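Local coordinates for aminotransferase TlmJ (Streptoalloteichus hindustanus, PDB 5UID), which probably transfers amino groups with the aid of pyridoxal 5'-phosphate, as a member of the DegT/DnrJ/EryC1 aminotransferase family in natural-product biosynthesis, at residues G5-F10 against Q362-S367; A109-T114 against T326-A331; R270-R275 against L358-A363; Q278-V283 against T371-V376. All coordinates share one frame; numbering follows the deposited sequence.

Interaction 1. Residues G5-F10 against Q362-S367; sequences GMINVF and QALSDS
L364, whose side chain meets I7, gives its carbonyl oxygen to R268 NH2, and the same nitrogen forms a salt bridge with D366 OD1, so one guanidinium nitrogen ties the loop to the start of the helix behind it. The contact with the extended N-terminal segment 5-10 is itself purely apolar. I7 CG2 rests on L364 CD2 at 3.6 Å, the two side chains set nearly perpendicular. In I7 that methyl lies anti to the backbone N (chi1 to CG1 -63°), which turns the short branch, rather than the longer ethyl arm, onto the leucine. The two CA atoms, of I7 and L364, stay 7.9 Å apart, a span that branched aliphatic side chains fill from both sides. Next in the loop, S365 is the N-cap of the following helix; its OG caps a backbone N, while D368 OD2 takes the backbone N of S365, the reciprocal pairing of a capping box. The N-terminal segment thus runs across the C-terminal helix of its own chain and the loop before it: I7 also touches D368 and T371 of helix 366-383, L364 turns to I272 and Y276 of helix 249-280, and backbone bonds tie I7 to G323 and Y325.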
loop_
_atom_site.group_PDB
_atom_site.type_symbol
_atom_site.label_atom_id
_atom_site.label_comp_id
_atom_site.label_asym_id
_atom_site.label_seq_id
_atom_site.Cartn_x
_atom_site.Cartn_y
_atom_site.Cartn_z
ATOM N N GLY A 5 -30.076 14.498 -4.162
ATOM C CA GLY A 5 -28.627 14.416 -4.119
ATOM C C GLY A 5 -28.072 14.396 -2.708
ATOM O O GLY A 5 -28.758 14.770 -1.758
HETATM N N MSE A 6 -26.825 13.959 -2.570
HETATM C CA MSE A 6 -26.183 13.882 -1.261
HETATM C C MSE A 6 -24.960 14.785 -1.171
HETATM O O MSE A 6 -24.092 14.758 -2.042
HETATM C CB MSE A 6 -25.786 12.439 -0.945
HETATM C CG MSE A 6 -26.779 11.704 -0.063
HETATM SE SE MSE A 6 -26.877 12.438 1.749
HETATM C CE MSE A 6 -28.168 11.179 2.479
ATOM N N ILE A 7 -24.899 15.581 -0.109
ATOM C CA ILE A 7 -23.757 16.449 0.159
ATOM C C ILE A 7 -22.815 15.716 1.104
ATOM O O ILE A 7 -23.175 15.431 2.249
ATOM C CB ILE A 7 -24.209 17.788 0.758
ATOM C CG1 ILE A 7 -25.082 18.550 -0.243
ATOM C CG2 ILE A 7 -23.007 18.620 1.174
ATOM C CD1 ILE A 7 -25.607 19.867 0.279
ATOM N N ASN A 8 -21.606 15.418 0.631
ATOM C CA ASN A 8 -20.666 14.591 1.373
ATOM C C ASN A 8 -19.835 15.421 2.348
ATOM O O ASN A 8 -19.648 16.627 2.176
ATOM C CB ASN A 8 -19.735 13.841 0.417
ATOM C CG ASN A 8 -20.492 13.042 -0.629
ATOM O OD1 ASN A 8 -21.075 11.998 -0.330
ATOM N ND2 ASN A 8 -20.479 13.526 -1.866
ATOM N N VAL A 9 -19.323 14.744 3.380
ATOM C CA VAL A 9 -18.459 15.396 4.363
ATOM C C VAL A 9 -17.060 15.598 3.801
ATOM O O VAL A 9 -16.440 16.647 4.008
ATOM C CB VAL A 9 -18.426 14.580 5.669
ATOM C CG1 VAL A 9 -17.544 15.263 6.703
ATOM C CG2 VAL A 9 -19.820 14.396 6.209
ATOM N N PHE A 10 -16.537 14.598 3.097
ATOM C CA PHE A 10 -15.236 14.667 2.450
ATOM C C PHE A 10 -15.417 14.456 0.955
ATOM O O PHE A 10 -16.244 13.643 0.533
ATOM C CB PHE A 10 -14.274 13.610 3.006
ATOM C CG PHE A 10 -14.337 13.455 4.498
ATOM C CD1 PHE A 10 -13.775 14.407 5.329
ATOM C CD2 PHE A 10 -14.950 12.353 5.070
ATOM C CE1 PHE A 10 -13.828 14.269 6.699
ATOM C CE2 PHE A 10 -15.006 12.205 6.445
ATOM C CZ PHE A 10 -14.444 13.166 7.260
ATOM N N GLN A 362 -13.445 21.491 -0.834
ATOM C CA GLN A 362 -13.437 22.501 -1.886
ATOM C C GLN A 362 -14.363 22.168 -3.048
ATOM O O GLN A 362 -14.445 22.967 -3.987
ATOM C CB GLN A 362 -12.013 22.726 -2.408
ATOM C CG GLN A 362 -11.394 21.538 -3.126
ATOM C CD GLN A 362 -10.766 20.544 -2.171
ATOM O OE1 GLN A 362 -10.875 20.681 -0.951
ATOM N NE2 GLN A 362 -10.095 19.540 -2.722
ATOM N N ALA A 363 -15.059 21.033 -3.019
ATOM C CA ALA A 363 -16.056 20.731 -4.037
ATOM C C ALA A 363 -17.440 21.255 -3.682
ATOM O O ALA A 363 -18.345 21.184 -4.519
ATOM C CB ALA A 363 -16.135 19.218 -4.281
ATOM N N LEU A 364 -17.626 21.771 -2.471
ATOM C CA LEU A 364 -18.913 22.325 -2.078
ATOM C C LEU A 364 -19.195 23.607 -2.852
ATOM O O LEU A 364 -18.358 24.513 -2.897
ATOM C CB LEU A 364 -18.931 22.609 -0.576
ATOM C CG LEU A 364 -18.852 21.415 0.373
ATOM C CD1 LEU A 364 -18.645 21.882 1.803
ATOM C CD2 LEU A 364 -20.114 20.574 0.256
ATOM N N SER A 365 -20.372 23.683 -3.465
ATOM C CA SER A 365 -20.797 24.926 -4.084
ATOM C C SER A 365 -21.410 25.846 -3.030
ATOM O O SER A 365 -21.707 25.436 -1.905
ATOM C CB SER A 365 -21.795 24.659 -5.210
ATOM O OG SER A 365 -22.997 24.104 -4.705
ATOM N N ASP A 366 -21.593 27.115 -3.406
ATOM C CA ASP A 366 -22.273 28.045 -2.511
ATOM C C ASP A 366 -23.676 27.562 -2.174
ATOM O O ASP A 366 -24.147 27.766 -1.050
ATOM C CB ASP A 366 -22.325 29.440 -3.133
ATOM C CG ASP A 366 -20.952 30.071 -3.259
ATOM O OD1 ASP A 366 -20.059 29.713 -2.467
ATOM O OD2 ASP A 366 -20.770 30.928 -4.148
ATOM N N SER A 367 -24.351 26.916 -3.129
ATOM C CA SER A 367 -25.666 26.346 -2.855
ATOM C C SER A 367 -25.584 25.244 -1.805
ATOM O O SER A 367 -26.446 25.153 -0.922
ATOM C CB SER A 367 -26.282 25.809 -4.146
ATOM O OG SER A 367 -27.483 25.106 -3.879
#

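Interaction 2. Residues A109-T114 against T326-A331; sequences ATLNPT and TTFRYA. With SO4 (sulfate ion), chain E.
L111 adopts a left-handed backbone conformation (phi 59°), which aims its side chain at the segment 326-331, where a cis peptide joins R329 to Y330 and the CA atoms of L111 and Y330 stand 8.9 Å apart. Its CD2 meets F328 CE1 obliquely at 3.7 Å, the two side chains approaching head-on, and also lies against the carbonyl oxygen of R329. F328 reaches it because CG is anti to the backbone N (chi1 171°). R329 itself leads elsewhere: its CB sits over the centre of the Y330 ring, and a bend at chi2 carries the guanidinium to a sulfate ion, probably from the crystallisation liquor. NH1 bonds sulfate O3 nearly straight (168°). NH2 bonds O2 at 2.8 Å, and T327 OG1 gives its proton to O1 at 2.9 Å. NH2 further bonds F328 O at 3.2 Å, from above the carbonyl plane. A leucine in place of R329 would probably leave the sulfate without its cationic partner and F328 O without this donor. Y330 OH bonds O3 of the modified lysine at position 187. Greasy packing on one side and an anion site on the other thus suit a loop bordering the cofactor.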
loop_
_atom_site.group_PDB
_atom_site.type_symbol
_atom_site.label_atom_id
_atom_site.label_comp_id
_atom_site.label_asym_id
_atom_site.label_seq_id
_atom_site.Cartn_x
_atom_site.Cartn_y
_atom_site.Cartn_z
ATOM N N ALA A 109 -13.514 21.117 23.519
ATOM C CA ALA A 109 -13.835 22.181 22.572
ATOM C C ALA A 109 -13.084 22.014 21.257
ATOM O O ALA A 109 -13.616 22.351 20.194
ATOM C CB ALA A 109 -13.526 23.548 23.186
ATOM N N THR A 110 -11.857 21.495 21.304
ATOM C CA THR A 110 -11.021 21.373 20.122
ATOM C C THR A 110 -10.740 19.934 19.718
ATOM O O THR A 110 -10.235 19.711 18.613
ATOM C CB THR A 110 -9.681 22.092 20.341
ATOM O OG1 THR A 110 -8.963 21.445 21.399
ATOM C CG2 THR A 110 -9.910 23.550 20.704
ATOM N N LEU A 111 -11.040 18.961 20.581
ATOM C CA LEU A 111 -10.735 17.546 20.362
ATOM C C LEU A 111 -9.237 17.297 20.175
ATOM O O LEU A 111 -8.838 16.281 19.597
ATOM C CB LEU A 111 -11.530 16.974 19.179
ATOM C CG LEU A 111 -13.042 16.831 19.405
ATOM C CD1 LEU A 111 -13.784 18.141 19.174
ATOM C CD2 LEU A 111 -13.629 15.718 18.542
ATOM N N ASN A 112 -8.398 18.216 20.660
ATOM C CA ASN A 112 -6.953 18.080 20.696
ATOM C C ASN A 112 -6.474 17.947 22.138
ATOM O O ASN A 112 -7.085 18.507 23.055
ATOM C CB ASN A 112 -6.246 19.280 20.051
ATOM C CG ASN A 112 -5.972 19.078 18.571
ATOM O OD1 ASN A 112 -5.817 17.948 18.102
ATOM N ND2 ASN A 112 -5.900 20.177 17.829
ATOM N N PRO A 113 -5.399 17.205 22.374
ATOM C CA PRO A 113 -4.848 17.120 23.726
ATOM C C PRO A 113 -3.942 18.300 24.033
ATOM O O PRO A 113 -3.275 18.853 23.155
ATOM C CB PRO A 113 -4.053 15.811 23.694
ATOM C CG PRO A 113 -3.598 15.714 22.277
ATOM C CD PRO A 113 -4.709 16.300 21.439
ATOM N N THR A 114 -3.939 18.690 25.302
ATOM C CA THR A 114 -2.985 19.674 25.786
ATOM C C THR A 114 -1.688 18.979 26.185
ATOM O O THR A 114 -1.607 17.751 26.259
ATOM C CB THR A 114 -3.553 20.452 26.975
ATOM O OG1 THR A 114 -3.650 19.585 28.111
ATOM C CG2 THR A 114 -4.930 21.002 26.647
ATOM N N THR A 326 -23.360 13.729 7.488
ATOM C CA THR A 326 -22.540 14.145 8.621
ATOM C C THR A 326 -21.923 12.898 9.235
ATOM O O THR A 326 -22.376 11.778 8.990
ATOM C CB THR A 326 -23.325 14.907 9.704
ATOM O OG1 THR A 326 -24.424 14.111 10.163
ATOM C CG2 THR A 326 -23.827 16.246 9.187
ATOM N N THR A 327 -20.884 13.100 10.041
ATOM C CA THR A 327 -20.217 11.995 10.717
ATOM C C THR A 327 -19.441 12.553 11.902
ATOM O O THR A 327 -19.436 13.760 12.155
ATOM C CB THR A 327 -19.291 11.229 9.765
ATOM O OG1 THR A 327 -18.782 10.065 10.429
ATOM C CG2 THR A 327 -18.122 12.106 9.333
ATOM N N PHE A 328 -18.783 11.656 12.635
ATOM C CA PHE A 328 -17.895 12.046 13.722
ATOM C C PHE A 328 -16.536 11.391 13.538
ATOM O O PHE A 328 -16.451 10.189 13.267
ATOM C CB PHE A 328 -18.467 11.669 15.092
ATOM C CG PHE A 328 -17.490 11.864 16.219
ATOM C CD1 PHE A 328 -17.222 13.132 16.707
ATOM C CD2 PHE A 328 -16.827 10.780 16.777
ATOM C CE1 PHE A 328 -16.316 13.318 17.738
ATOM C CE2 PHE A 328 -15.921 10.959 17.806
ATOM C CZ PHE A 328 -15.665 12.229 18.288
ATOM N N ARG A 329 -15.484 12.191 13.682
ATOM C CA ARG A 329 -14.109 11.726 13.778
ATOM C C ARG A 329 -13.476 12.402 14.985
ATOM O O ARG A 329 -13.774 13.565 15.268
ATOM C CB ARG A 329 -13.303 12.065 12.514
ATOM C CG ARG A 329 -13.847 11.476 11.225
ATOM C CD ARG A 329 -13.600 9.981 11.147
ATOM N NE ARG A 329 -13.913 9.459 9.821
ATOM C CZ ARG A 329 -15.120 9.051 9.449
ATOM N NH1 ARG A 329 -15.317 8.591 8.221
ATOM N NH2 ARG A 329 -16.130 9.104 10.307
ATOM N N TYR A 330 -12.630 11.678 15.715
ATOM C CA TYR A 330 -12.375 10.257 15.510
ATOM C C TYR A 330 -12.932 9.503 16.703
ATOM O O TYR A 330 -12.804 9.966 17.838
ATOM C CB TYR A 330 -10.873 9.983 15.350
ATOM C CG TYR A 330 -10.244 10.693 14.174
ATOM C CD1 TYR A 330 -9.798 12.003 14.288
ATOM C CD2 TYR A 330 -10.104 10.056 12.949
ATOM C CE1 TYR A 330 -9.230 12.662 13.213
ATOM C CE2 TYR A 330 -9.536 10.706 11.865
ATOM C CZ TYR A 330 -9.102 12.008 12.003
ATOM O OH TYR A 330 -8.537 12.657 10.927
ATOM N N ALA A 331 -13.552 8.355 16.449
ATOM C CA ALA A 331 -14.165 7.582 17.518
ATOM C C ALA A 331 -13.159 7.363 18.645
ATOM O O ALA A 331 -11.988 7.061 18.379
ATOM C CB ALA A 331 -14.668 6.238 16.985
HETATM S S SO4 E . -18.683 7.181 8.265
HETATM O O1 SO4 E . -19.656 8.262 8.376
HETATM O O2 SO4 E . -17.918 7.080 9.505
HETATM O O3 SO4 E . -17.778 7.457 7.152
HETATM O O4 SO4 E . -19.385 5.923 8.024
#

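Interaction 3. Residues R270-R275 against L358-A363; sequences REIAER and LPLHQA
I272 packs against L360 and H361 with CB, CG2 and CD1. CB starts 4.0 Å from L360 CD1, and CG2, the branch anti to the backbone N, presses closer to the same methyl at 3.7 Å. CG1 serves as the bridge: with chi2 at 173° it extends the chain, so that CD1 ends against the backbone carbonyl oxygen of H361, 3.4 Å away, a methyl-to-oxygen contact and not a hydrogen bond. L360 runs antiparallel to it, alongside; its CG is anti to the backbone N (chi1 178°), which carries CD1 to the helix. A beta-branched isoleucine suits the spot because its two arms can touch two successive residues of the loop. The histidine side chain turns off to the loop's own backbone, where A363 N meets ND1 in the ring plane through a weak bond of 3.1 Å. On the outer side of the helix R270 NE and E274 OE2 form a salt bridge at 3.2 Å, while R275 pairs with E370 of helix 366-383. Y303 of strand 303-306 touches both A273 and L360. The chemistry is that of an amphipathic helix: aliphatic groups seal the buried loop, and charged ones line the exposed flank.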
loop_
_atom_site.group_PDB
_atom_site.type_symbol
_atom_site.label_atom_id
_atom_site.label_comp_id
_atom_site.label_asym_id
_atom_site.label_seq_id
_atom_site.Cartn_x
_atom_site.Cartn_y
_atom_site.Cartn_z
ATOM N N ARG A 270 -11.459 27.664 3.631
ATOM C CA ARG A 270 -11.488 28.690 4.668
ATOM C C ARG A 270 -12.702 29.598 4.513
ATOM O O ARG A 270 -13.362 29.933 5.505
ATOM C CB ARG A 270 -10.197 29.509 4.640
ATOM C CG ARG A 270 -10.179 30.657 5.642
ATOM C CD ARG A 270 -8.859 31.413 5.611
ATOM N NE ARG A 270 -8.837 32.504 6.584
ATOM C CZ ARG A 270 -7.795 33.303 6.791
ATOM N NH1 ARG A 270 -6.678 33.135 6.093
ATOM N NH2 ARG A 270 -7.867 34.268 7.697
ATOM N N GLU A 271 -13.017 30.006 3.281
ATOM C CA GLU A 271 -14.166 30.881 3.086
ATOM C C GLU A 271 -15.476 30.145 3.346
ATOM O O GLU A 271 -16.471 30.772 3.725
ATOM C CB GLU A 271 -14.144 31.489 1.681
ATOM C CG GLU A 271 -14.589 30.563 0.562
ATOM C CD GLU A 271 -14.482 31.212 -0.811
ATOM O OE1 GLU A 271 -13.380 31.688 -1.163
ATOM O OE2 GLU A 271 -15.501 31.254 -1.534
ATOM N N ILE A 272 -15.495 28.822 3.168
ATOM C CA ILE A 272 -16.672 28.045 3.549
ATOM C C ILE A 272 -16.850 28.071 5.061
ATOM O O ILE A 272 -17.937 28.367 5.570
ATOM C CB ILE A 272 -16.567 26.602 3.023
ATOM C CG1 ILE A 272 -16.658 26.572 1.496
ATOM C CG2 ILE A 272 -17.652 25.733 3.643
ATOM C CD1 ILE A 272 -16.398 25.202 0.906
ATOM N N ALA A 273 -15.780 27.766 5.803
ATOM C CA ALA A 273 -15.865 27.761 7.260
ATOM C C ALA A 273 -16.230 29.135 7.806
ATOM O O ALA A 273 -16.939 29.233 8.816
ATOM C CB ALA A 273 -14.546 27.279 7.862
ATOM N N GLU A 274 -15.766 30.203 7.156
ATOM C CA GLU A 274 -16.137 31.544 7.593
ATOM C C GLU A 274 -17.609 31.823 7.317
ATOM O O GLU A 274 -18.291 32.451 8.136
ATOM C CB GLU A 274 -15.241 32.580 6.917
ATOM C CG GLU A 274 -13.798 32.522 7.396
ATOM C CD GLU A 274 -12.881 33.459 6.634
ATOM O OE1 GLU A 274 -13.287 33.956 5.562
ATOM O OE2 GLU A 274 -11.749 33.697 7.111
ATOM N N ARG A 275 -18.119 31.362 6.172
ATOM C CA ARG A 275 -19.553 31.454 5.922
ATOM C C ARG A 275 -20.335 30.629 6.937
ATOM O O ARG A 275 -21.400 31.053 7.403
ATOM C CB ARG A 275 -19.870 31.003 4.495
ATOM C CG ARG A 275 -21.357 30.943 4.181
ATOM C CD ARG A 275 -22.006 32.321 4.244
ATOM N NE ARG A 275 -23.464 32.241 4.161
ATOM C CZ ARG A 275 -24.283 32.423 5.192
ATOM N NH1 ARG A 275 -23.791 32.712 6.389
ATOM N NH2 ARG A 275 -25.596 32.326 5.026
ATOM N N LEU A 358 -19.556 18.682 9.955
ATOM C CA LEU A 358 -20.344 19.123 8.815
ATOM C C LEU A 358 -19.522 19.057 7.536
ATOM O O LEU A 358 -18.289 19.098 7.577
ATOM C CB LEU A 358 -20.839 20.550 9.042
ATOM C CG LEU A 358 -21.609 20.835 10.332
ATOM C CD1 LEU A 358 -22.106 22.272 10.329
ATOM C CD2 LEU A 358 -22.762 19.860 10.517
ATOM N N PRO A 359 -20.180 18.948 6.381
ATOM C CA PRO A 359 -19.447 18.906 5.108
ATOM C C PRO A 359 -18.496 20.085 4.954
ATOM O O PRO A 359 -18.875 21.244 5.132
ATOM C CB PRO A 359 -20.567 18.950 4.062
ATOM C CG PRO A 359 -21.738 18.342 4.750
ATOM C CD PRO A 359 -21.632 18.771 6.186
ATOM N N LEU A 360 -17.242 19.778 4.621
ATOM C CA LEU A 360 -16.228 20.813 4.424
ATOM C C LEU A 360 -15.203 20.278 3.428
ATOM O O LEU A 360 -14.368 19.442 3.786
ATOM C CB LEU A 360 -15.576 21.202 5.741
ATOM C CG LEU A 360 -14.461 22.247 5.642
ATOM C CD1 LEU A 360 -14.995 23.545 5.056
ATOM C CD2 LEU A 360 -13.826 22.485 7.005
ATOM N N HIS A 361 -15.274 20.764 2.191
ATOM C CA HIS A 361 -14.316 20.414 1.149
ATOM C C HIS A 361 -14.478 21.406 0.008
ATOM O O HIS A 361 -15.508 22.076 -0.110
ATOM C CB HIS A 361 -14.506 18.974 0.656
ATOM C CG HIS A 361 -15.900 18.668 0.205
ATOM N ND1 HIS A 361 -16.375 19.023 -1.039
ATOM C CD2 HIS A 361 -16.924 18.045 0.834
ATOM C CE1 HIS A 361 -17.630 18.628 -1.159
ATOM N NE2 HIS A 361 -17.989 18.035 -0.034
ATOM N N GLN A 362 -13.445 21.491 -0.834
ATOM C CA GLN A 362 -13.437 22.501 -1.886
ATOM C C GLN A 362 -14.363 22.168 -3.048
ATOM O O GLN A 362 -14.445 22.967 -3.987
ATOM C CB GLN A 362 -12.013 22.726 -2.408
ATOM C CG GLN A 362 -11.394 21.538 -3.126
ATOM C CD GLN A 362 -10.766 20.544 -2.171
ATOM O OE1 GLN A 362 -10.875 20.681 -0.951
ATOM N NE2 GLN A 362 -10.095 19.540 -2.722
ATOM N N ALA A 363 -15.059 21.033 -3.019
ATOM C CA ALA A 363 -16.056 20.731 -4.037
ATOM C C ALA A 363 -17.440 21.255 -3.682
ATOM O O ALA A 363 -18.345 21.184 -4.519
ATOM C CB ALA A 363 -16.135 19.218 -4.281
#

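Interaction 4. Residues Q278-V283 against T371-V376; sequences QGLSTV and TVIGEV
Apolar packing carries most of the contact between L280 and the pair I373 and V376. L280 CD2 is the central methyl: it lies 3.7 Å from V376 CG1 and 3.9 Å from I373 CG2, and so sits against two residues three apart on the same side of helix 366-383. CD1 adds a looser touch to V376 CG1 at 4.1 Å. The leucine stands roughly square to V376 and slants across I373. In V376 the touching branch is the one anti to the backbone N (chi1 167°), which directs CG1 to L280 and lets CG2 turn elsewhere.

Close approach of backbone to side chain is the second kind. G279 and I373 have CA atoms only 6.3 Å apart, and I373 CG2 lies 4.0 Å from G279 O. A CB on G279 would point toward I373 and clash with its CG2, so the absence of a side chain is what lets the helices come this near.

Polar bonding stays at the margin, where G279 O accepts from R377 NH2. After G279, a type I beta turn from L280 to V283 takes the chain away.

Behind the leucine, L358 of strand 355-358 touches both L280 and V376, and C288 and L286 add to the same core. The chemistry implied is hydrophobic closure of the end of the long helix 249-280 against the C-terminal helix 366-383, with the arginine bond to the glycine carbonyl at its edge.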
loop_
_atom_site.group_PDB
_atom_site.type_symbol
_atom_site.label_atom_id
_atom_site.label_comp_id
_atom_site.label_asym_id
_atom_site.label_seq_id
_atom_site.Cartn_x
_atom_site.Cartn_y
_atom_site.Cartn_z
ATOM N N GLN A 278 -20.476 32.631 10.047
ATOM C CA GLN A 278 -21.436 33.724 9.957
ATOM C C GLN A 278 -22.863 33.235 10.175
ATOM O O GLN A 278 -23.644 33.880 10.885
ATOM C CB GLN A 278 -21.311 34.420 8.601
ATOM C CG GLN A 278 -22.236 35.615 8.429
ATOM C CD GLN A 278 -22.170 36.205 7.033
ATOM O OE1 GLN A 278 -21.925 35.496 6.058
ATOM N NE2 GLN A 278 -22.384 37.512 6.933
ATOM N N GLY A 279 -23.223 32.097 9.584
ATOM C CA GLY A 279 -24.596 31.629 9.640
ATOM C C GLY A 279 -24.978 30.845 10.878
ATOM O O GLY A 279 -26.174 30.644 11.113
ATOM N N LEU A 280 -24.006 30.408 11.681
ATOM C CA LEU A 280 -24.285 29.536 12.814
ATOM C C LEU A 280 -23.787 30.062 14.153
ATOM O O LEU A 280 -23.948 29.370 15.165
ATOM C CB LEU A 280 -23.674 28.149 12.571
ATOM C CG LEU A 280 -24.111 27.385 11.321
ATOM C CD1 LEU A 280 -23.385 26.057 11.244
ATOM C CD2 LEU A 280 -25.612 27.174 11.308
ATOM N N SER A 281 -23.192 31.257 14.197
ATOM C CA SER A 281 -22.589 31.738 15.439
ATOM C C SER A 281 -23.645 32.046 16.494
ATOM O O SER A 281 -23.560 31.565 17.630
ATOM C CB SER A 281 -21.731 32.973 15.163
ATOM O OG SER A 281 -20.572 32.628 14.423
ATOM N N THR A 282 -24.645 32.848 16.141
ATOM C CA THR A 282 -25.671 33.265 17.087
ATOM C C THR A 282 -26.787 32.238 17.250
ATOM O O THR A 282 -27.899 32.610 17.644
ATOM C CB THR A 282 -26.263 34.611 16.661
ATOM N N VAL A 283 -26.523 30.968 16.965
ATOM C CA VAL A 283 -27.530 29.918 17.076
ATOM C C VAL A 283 -27.413 29.276 18.452
ATOM O O VAL A 283 -26.396 28.650 18.772
ATOM C CB VAL A 283 -27.369 28.873 15.962
ATOM C CG1 VAL A 283 -28.303 27.697 16.197
ATOM C CG2 VAL A 283 -27.640 29.504 14.608
ATOM N N THR A 371 -27.308 25.216 1.870
ATOM C CA THR A 371 -28.163 24.093 2.243
ATOM C C THR A 371 -27.769 23.530 3.604
ATOM O O THR A 371 -28.638 23.186 4.414
ATOM C CB THR A 371 -28.096 23.001 1.174
ATOM O OG1 THR A 371 -28.455 23.552 -0.099
ATOM C CG2 THR A 371 -29.051 21.862 1.508
ATOM N N VAL A 372 -26.465 23.437 3.876
ATOM C CA VAL A 372 -26.006 22.926 5.165
ATOM C C VAL A 372 -26.400 23.879 6.288
ATOM O O VAL A 372 -26.954 23.462 7.311
ATOM C CB VAL A 372 -24.485 22.684 5.138
ATOM C CG1 VAL A 372 -23.969 22.382 6.537
ATOM C CG2 VAL A 372 -24.149 21.544 4.191
ATOM N N ILE A 373 -26.124 25.175 6.111
ATOM C CA ILE A 373 -26.461 26.158 7.138
ATOM C C ILE A 373 -27.961 26.166 7.402
ATOM O O ILE A 373 -28.403 26.211 8.557
ATOM C CB ILE A 373 -25.954 27.553 6.730
ATOM C CG1 ILE A 373 -24.430 27.559 6.616
ATOM C CG2 ILE A 373 -26.422 28.605 7.729
ATOM C CD1 ILE A 373 -23.865 28.865 6.101
ATOM N N GLY A 374 -28.766 26.115 6.338
ATOM C CA GLY A 374 -30.210 26.136 6.513
ATOM C C GLY A 374 -30.735 24.907 7.231
ATOM O O GLY A 374 -31.579 25.011 8.124
ATOM N N GLU A 375 -30.243 23.725 6.852
ATOM C CA GLU A 375 -30.689 22.502 7.508
ATOM C C GLU A 375 -30.217 22.432 8.955
ATOM O O GLU A 375 -30.942 21.918 9.816
ATOM C CB GLU A 375 -30.204 21.280 6.730
ATOM C CG GLU A 375 -30.874 21.099 5.384
ATOM C CD GLU A 375 -32.359 20.832 5.507
ATOM O OE1 GLU A 375 -32.785 20.337 6.571
ATOM O OE2 GLU A 375 -33.100 21.120 4.543
ATOM N N VAL A 376 -29.017 22.945 9.245
ATOM C CA VAL A 376 -28.527 22.950 10.620
ATOM C C VAL A 376 -29.385 23.863 11.488
ATOM O O VAL A 376 -29.803 23.484 12.589
ATOM C CB VAL A 376 -27.039 23.348 10.667
ATOM C CG1 VAL A 376 -26.614 23.657 12.096
ATOM C CG2 VAL A 376 -26.173 22.230 10.102
#

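Three of the contacts cluster: interactions 1 and 3 have centres about 9 Å apart and share Q362 and A363, interactions 3 and 4 are about 12 Å apart and both use helix 249-280, and interactions 1 and 4 meet on helix 366-383. Interaction 2 stands off, its centre about 21 Å from that of interaction 1, yet V9 and F10 pack on T326, T327 and R329, bridging the gap. Along the chain, interaction 2 falls within the span of interaction 1 and crosses interactions 3 and 4. The arrangement is consistent with one small-domain core uniting the N-terminus, the long helix and the C-terminal helix, which interaction 2 joins to the loop after strand 100-104 of the large-domain sheet.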